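Local structure of endo-1,4-beta-mannanase (Eisenia fetida, 5Y6T) at residues Glu163-Gly175 against Ala193-Phe207. The protein probably hydrolyses the internal beta-1,4-mannosidic linkages of mannans, as a cold-adapted endo-acting member of glycoside hydrolase family 5. Numbering follows the deposited sequence.
Sequences EVMNEPEGIVSAG and AGWADSIPMQRLQSF
With CG wedged between its own backbone N and carbonyl carbon (chi1 61°), Trp-195 swings its indole back over Gly-170, whose CA lies 3.3 Å from the centroid of the six-membered ring in a CH-pi contact. Having no side chain, Gly-170 can lay its CA flat against the indole face. Glu-167 OE1 meets the ring edge 3.7 Å from Trp-195 CZ2, the carboxylate standing nearly perpendicular to the indole; its OE2 is hydrogen-bonded to His-266 ND1 and to a bound Tris molecule, probably from the crystallisation liquor, consistent with a place in the active-site cleft.

Backbone bonds hold the loops together: Gly-194 N gives to Glu-169 O (2.8 Å), Ala-196 N to Gly-170 O, and around Val-172 and Ile-199 a single beta bridge pairs Ile-199 N with Ile-171 O (2.8 Å) and Ser-173 N with Ile-199 O (2.9 Å). On the helix, branched Leu-204 divides its methyls, CD1 reaching Val-172 CB (3.6 Å) and CD2 reaching Ile-171 CD1 (3.8 Å). Unbranched Met-165, its chain bent at chi3, lays CE 3.4 Å from Phe-207 CE2.

The contact joins short strand 165-166 and the 3-10 turn and loop that follow it, just past barrel strand 159-163, to the loop leading into helix 201-218 and to that helix's first turns, with Tyr-128 and Tyr-133 of helix 126-133 alongside.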
loop_
_atom_site.group_PDB
_atom_site.type_symbol
_atom_site.label_atom_id
_atom_site.label_comp_id
_atom_site.label_asym_id
_atom_site.label_seq_id
_atom_site.Cartn_x
_atom_site.Cartn_y
_atom_site.Cartn_z
ATOM N N GLU A 163 3.761 -3.694 -1.207
ATOM C CA GLU A 163 2.400 -3.625 -1.666
ATOM C C GLU A 163 2.404 -3.719 -3.167
ATOM O O GLU A 163 3.075 -2.961 -3.840
ATOM C CB GLU A 163 1.702 -2.310 -1.242
ATOM C CG GLU A 163 0.291 -2.166 -1.686
ATOM C CD GLU A 163 -0.406 -0.938 -1.152
ATOM O OE1 GLU A 163 0.064 -0.358 -0.137
ATOM O OE2 GLU A 163 -1.411 -0.548 -1.735
ATOM N N VAL A 164 1.721 -4.728 -3.717
ATOM C CA VAL A 164 1.810 -4.891 -5.141
ATOM C C VAL A 164 1.211 -3.756 -5.928
ATOM O O VAL A 164 1.779 -3.398 -6.944
ATOM C CB VAL A 164 1.292 -6.302 -5.620
ATOM C CG1 VAL A 164 1.203 -6.388 -7.146
ATOM C CG2 VAL A 164 2.223 -7.379 -5.059
ATOM N N MET A 165 -0.004 -3.372 -5.565
ATOM C CA MET A 165 -0.766 -2.423 -6.356
ATOM C C MET A 165 -1.649 -1.512 -5.555
ATOM O O MET A 165 -2.468 -1.972 -4.764
ATOM C CB MET A 165 -1.580 -3.143 -7.405
ATOM C CG MET A 165 -2.270 -2.169 -8.342
ATOM S SD MET A 165 -3.402 -2.960 -9.504
ATOM C CE MET A 165 -2.297 -3.924 -10.558
ATOM N N ASN A 166 -1.486 -0.203 -5.731
ATOM C CA ASN A 166 -2.443 0.735 -5.186
ATOM C C ASN A 166 -3.791 0.677 -5.884
ATOM O O ASN A 166 -3.822 0.834 -7.084
ATOM C CB ASN A 166 -1.902 2.135 -5.338
ATOM C CG ASN A 166 -2.898 3.167 -4.868
ATOM O OD1 ASN A 166 -3.207 3.226 -3.676
ATOM N ND2 ASN A 166 -3.395 3.998 -5.811
ATOM N N GLU A 167 -4.880 0.510 -5.130
ATOM C CA GLU A 167 -6.255 0.612 -5.691
ATOM C C GLU A 167 -6.438 -0.143 -7.020
ATOM O O GLU A 167 -6.758 0.437 -8.033
ATOM C CB GLU A 167 -6.620 2.085 -5.838
ATOM C CG GLU A 167 -6.619 2.788 -4.480
ATOM C CD GLU A 167 -7.130 4.220 -4.490
ATOM O OE1 GLU A 167 -7.381 4.769 -5.625
ATOM O OE2 GLU A 167 -7.312 4.763 -3.380
ATOM N N PRO A 168 -6.370 -1.475 -7.006
ATOM C CA PRO A 168 -6.660 -2.243 -8.206
ATOM C C PRO A 168 -8.013 -1.960 -8.762
ATOM O O PRO A 168 -8.244 -2.156 -9.953
ATOM C CB PRO A 168 -6.578 -3.690 -7.732
ATOM C CG PRO A 168 -5.738 -3.660 -6.487
ATOM C CD PRO A 168 -6.046 -2.347 -5.848
ATOM N N GLU A 169 -8.935 -1.533 -7.908
ATOM C CA GLU A 169 -10.302 -1.307 -8.358
ATOM C C GLU A 169 -10.423 -0.153 -9.299
ATOM O O GLU A 169 -11.430 -0.025 -10.013
ATOM C CB GLU A 169 -11.223 -1.130 -7.162
ATOM C CG GLU A 169 -11.105 -2.245 -6.166
ATOM C CD GLU A 169 -9.952 -2.107 -5.174
ATOM O OE1 GLU A 169 -9.413 -0.967 -5.037
ATOM O OE2 GLU A 169 -9.650 -3.120 -4.539
ATOM N N GLY A 170 -9.410 0.715 -9.333
ATOM C CA GLY A 170 -9.371 1.733 -10.407
ATOM C C GLY A 170 -9.327 1.196 -11.801
ATOM O O GLY A 170 -9.839 1.864 -12.715
ATOM N N ILE A 171 -8.814 -0.030 -12.000
ATOM C CA ILE A 171 -8.635 -0.539 -13.332
ATOM C C ILE A 171 -9.478 -1.780 -13.571
ATOM O O ILE A 171 -9.223 -2.520 -14.524
ATOM C CB ILE A 171 -7.153 -0.772 -13.656
ATOM C CG1 ILE A 171 -6.419 -1.648 -12.624
ATOM C CG2 ILE A 171 -6.503 0.597 -13.858
ATOM C CD1 ILE A 171 -4.950 -1.898 -12.986
ATOM N N VAL A 172 -10.404 -2.082 -12.656
ATOM C CA VAL A 172 -11.211 -3.308 -12.737
ATOM C C VAL A 172 -12.534 -3.066 -13.442
ATOM O O VAL A 172 -13.107 -1.991 -13.399
ATOM C CB VAL A 172 -11.470 -3.940 -11.360
ATOM C CG1 VAL A 172 -12.573 -3.225 -10.589
ATOM C CG2 VAL A 172 -11.797 -5.440 -11.472
ATOM N N SER A 173 -12.991 -4.138 -14.101
ATOM C CA SER A 173 -14.295 -4.175 -14.670
ATOM C C SER A 173 -15.306 -4.480 -13.585
ATOM O O SER A 173 -15.412 -5.616 -13.080
ATOM C CB SER A 173 -14.311 -5.221 -15.790
ATOM O OG SER A 173 -15.519 -5.034 -16.531
ATOM N N ALA A 174 -15.983 -3.431 -13.195
ATOM C CA ALA A 174 -16.962 -3.469 -12.079
ATOM C C ALA A 174 -18.348 -3.851 -12.559
ATOM O O ALA A 174 -18.719 -3.588 -13.682
ATOM C CB ALA A 174 -16.972 -2.142 -11.344
ATOM N N GLY A 175 -19.179 -4.438 -11.697
ATOM C CA GLY A 175 -20.555 -4.735 -12.082
ATOM C C GLY A 175 -20.702 -5.940 -13.010
ATOM O O GLY A 175 -21.607 -5.968 -13.835
ATOM N N ALA A 193 -15.922 2.275 -9.191
ATOM C CA ALA A 193 -14.765 1.432 -9.593
ATOM C C ALA A 193 -14.619 1.355 -11.110
ATOM O O ALA A 193 -15.599 1.415 -11.871
ATOM C CB ALA A 193 -14.880 0.047 -8.983
ATOM N N GLY A 194 -13.391 1.170 -11.561
ATOM C CA GLY A 194 -13.144 1.028 -12.997
ATOM C C GLY A 194 -13.048 2.347 -13.738
ATOM O O GLY A 194 -13.272 2.423 -14.938
ATOM N N TRP A 195 -12.669 3.395 -13.025
ATOM C CA TRP A 195 -12.553 4.733 -13.666
ATOM C C TRP A 195 -11.372 4.809 -14.635
ATOM O O TRP A 195 -11.340 5.656 -15.528
ATOM C CB TRP A 195 -12.383 5.822 -12.604
ATOM C CG TRP A 195 -11.167 5.713 -11.712
ATOM C CD1 TRP A 195 -9.932 6.239 -11.956
ATOM C CD2 TRP A 195 -11.073 5.057 -10.440
ATOM N NE1 TRP A 195 -9.106 5.992 -10.932
ATOM C CE2 TRP A 195 -9.771 5.262 -9.973
ATOM C CE3 TRP A 195 -12.001 4.401 -9.595
ATOM C CZ2 TRP A 195 -9.328 4.777 -8.728
ATOM C CZ3 TRP A 195 -11.554 3.866 -8.425
ATOM C CH2 TRP A 195 -10.207 4.051 -7.989
ATOM N N ALA A 196 -10.366 3.958 -14.466
ATOM C CA ALA A 196 -9.160 4.060 -15.282
ATOM C C ALA A 196 -8.964 2.907 -16.316
ATOM O O ALA A 196 -8.148 3.034 -17.210
ATOM C CB ALA A 196 -7.939 4.165 -14.358
ATOM N N ASP A 197 -9.604 1.745 -16.129
ATOM C CA ASP A 197 -9.570 0.687 -17.131
ATOM C C ASP A 197 -10.629 -0.336 -16.679
ATOM O O ASP A 197 -11.314 -0.097 -15.673
ATOM C CB ASP A 197 -8.179 0.071 -17.291
ATOM C CG ASP A 197 -7.619 0.165 -18.701
ATOM O OD1 ASP A 197 -8.339 0.566 -19.637
ATOM O OD2 ASP A 197 -6.424 -0.152 -18.855
ATOM N N SER A 198 -10.749 -1.406 -17.444
ATOM C CA SER A 198 -11.787 -2.446 -17.292
ATOM C C SER A 198 -11.164 -3.828 -17.409
ATOM O O SER A 198 -11.568 -4.654 -18.242
ATOM C CB SER A 198 -12.882 -2.304 -18.366
ATOM O OG SER A 198 -13.330 -0.973 -18.471
ATOM N N ILE A 199 -10.186 -4.102 -16.584
ATOM C CA ILE A 199 -9.500 -5.382 -16.597
ATOM C C ILE A 199 -10.291 -6.307 -15.694
ATOM O O ILE A 199 -10.730 -5.896 -14.621
ATOM C CB ILE A 199 -8.069 -5.183 -16.051
ATOM C CG1 ILE A 199 -7.283 -4.230 -16.956
ATOM C CG2 ILE A 199 -7.285 -6.525 -15.967
ATOM C CD1 ILE A 199 -5.882 -3.895 -16.460
ATOM N N PRO A 200 -10.435 -7.566 -16.089
ATOM C CA PRO A 200 -11.140 -8.503 -15.205
ATOM C C PRO A 200 -10.526 -8.621 -13.856
ATOM O O PRO A 200 -9.303 -8.767 -13.747
ATOM C CB PRO A 200 -11.015 -9.830 -15.942
ATOM C CG PRO A 200 -10.874 -9.460 -17.392
ATOM C CD PRO A 200 -10.022 -8.216 -17.359
ATOM N N MET A 201 -11.362 -8.745 -12.837
ATOM C CA MET A 201 -10.877 -8.971 -11.489
ATOM C C MET A 201 -9.944 -10.149 -11.345
ATOM O O MET A 201 -8.885 -10.048 -10.676
ATOM C CB MET A 201 -12.072 -9.091 -10.514
ATOM C CG MET A 201 -11.616 -9.340 -9.072
ATOM S SD MET A 201 -10.650 -8.032 -8.321
ATOM C CE MET A 201 -11.944 -6.895 -7.846
ATOM N N GLN A 202 -10.295 -11.279 -11.970
ATOM C CA GLN A 202 -9.412 -12.447 -11.917
ATOM C C GLN A 202 -7.984 -12.152 -12.346
ATOM O O GLN A 202 -7.034 -12.704 -11.710
ATOM C CB GLN A 202 -9.984 -13.576 -12.738
ATOM C CG GLN A 202 -9.135 -14.837 -12.684
ATOM C CD GLN A 202 -8.085 -14.966 -13.744
ATOM O OE1 GLN A 202 -8.226 -14.437 -14.873
ATOM N NE2 GLN A 202 -7.024 -15.694 -13.407
ATOM N N ARG A 203 -7.784 -11.294 -13.384
ATOM C CA ARG A 203 -6.432 -10.990 -13.846
ATOM C C ARG A 203 -5.659 -10.120 -12.833
ATOM O O ARG A 203 -4.452 -10.311 -12.633
ATOM C CB ARG A 203 -6.462 -10.348 -15.229
ATOM C CG ARG A 203 -7.007 -11.263 -16.313
ATOM C CD ARG A 203 -6.743 -10.640 -17.668
ATOM N NE ARG A 203 -7.111 -11.470 -18.828
ATOM C CZ ARG A 203 -6.311 -12.386 -19.393
ATOM N NH1 ARG A 203 -5.108 -12.654 -18.906
ATOM N NH2 ARG A 203 -6.713 -13.016 -20.479
ATOM N N LEU A 204 -6.384 -9.204 -12.161
ATOM C CA LEU A 204 -5.785 -8.355 -11.120
ATOM C C LEU A 204 -5.367 -9.183 -9.929
ATOM O O LEU A 204 -4.230 -9.050 -9.416
ATOM C CB LEU A 204 -6.710 -7.237 -10.699
ATOM C CG LEU A 204 -7.049 -6.279 -11.862
ATOM C CD1 LEU A 204 -8.104 -5.266 -11.415
ATOM C CD2 LEU A 204 -5.821 -5.542 -12.393
ATOM N N GLN A 205 -6.293 -10.028 -9.475
ATOM C CA GLN A 205 -5.961 -10.970 -8.425
ATOM C C GLN A 205 -4.797 -11.876 -8.735
ATOM O O GLN A 205 -3.964 -12.147 -7.856
ATOM C CB GLN A 205 -7.176 -11.813 -8.012
ATOM C CG GLN A 205 -8.316 -11.026 -7.360
ATOM C CD GLN A 205 -9.623 -11.813 -7.422
ATOM O OE1 GLN A 205 -9.994 -12.409 -8.468
ATOM N NE2 GLN A 205 -10.385 -11.748 -6.353
ATOM N N SER A 206 -4.791 -12.453 -9.941
ATOM C CA SER A 206 -3.660 -13.315 -10.356
ATOM C C SER A 206 -2.329 -12.560 -10.294
ATOM O O SER A 206 -1.358 -13.062 -9.771
ATOM C CB SER A 206 -3.964 -13.904 -11.746
ATOM O OG SER A 206 -2.908 -14.787 -12.121
ATOM N N PHE A 207 -2.324 -11.326 -10.832
ATOM C CA PHE A 207 -1.144 -10.421 -10.878
ATOM C C PHE A 207 -0.637 -10.199 -9.445
ATOM O O PHE A 207 0.543 -10.327 -9.181
ATOM C CB PHE A 207 -1.562 -9.119 -11.609
ATOM C CG PHE A 207 -0.477 -8.082 -11.802
ATOM C CD1 PHE A 207 0.481 -8.235 -12.801
ATOM C CD2 PHE A 207 -0.504 -6.914 -11.105
ATOM C CE1 PHE A 207 1.374 -7.233 -13.071
ATOM C CE2 PHE A 207 0.384 -5.877 -11.382
ATOM C CZ PHE A 207 1.367 -6.083 -12.341
HETATM O O HOH W 1 -14.145 -8.154 -13.470
#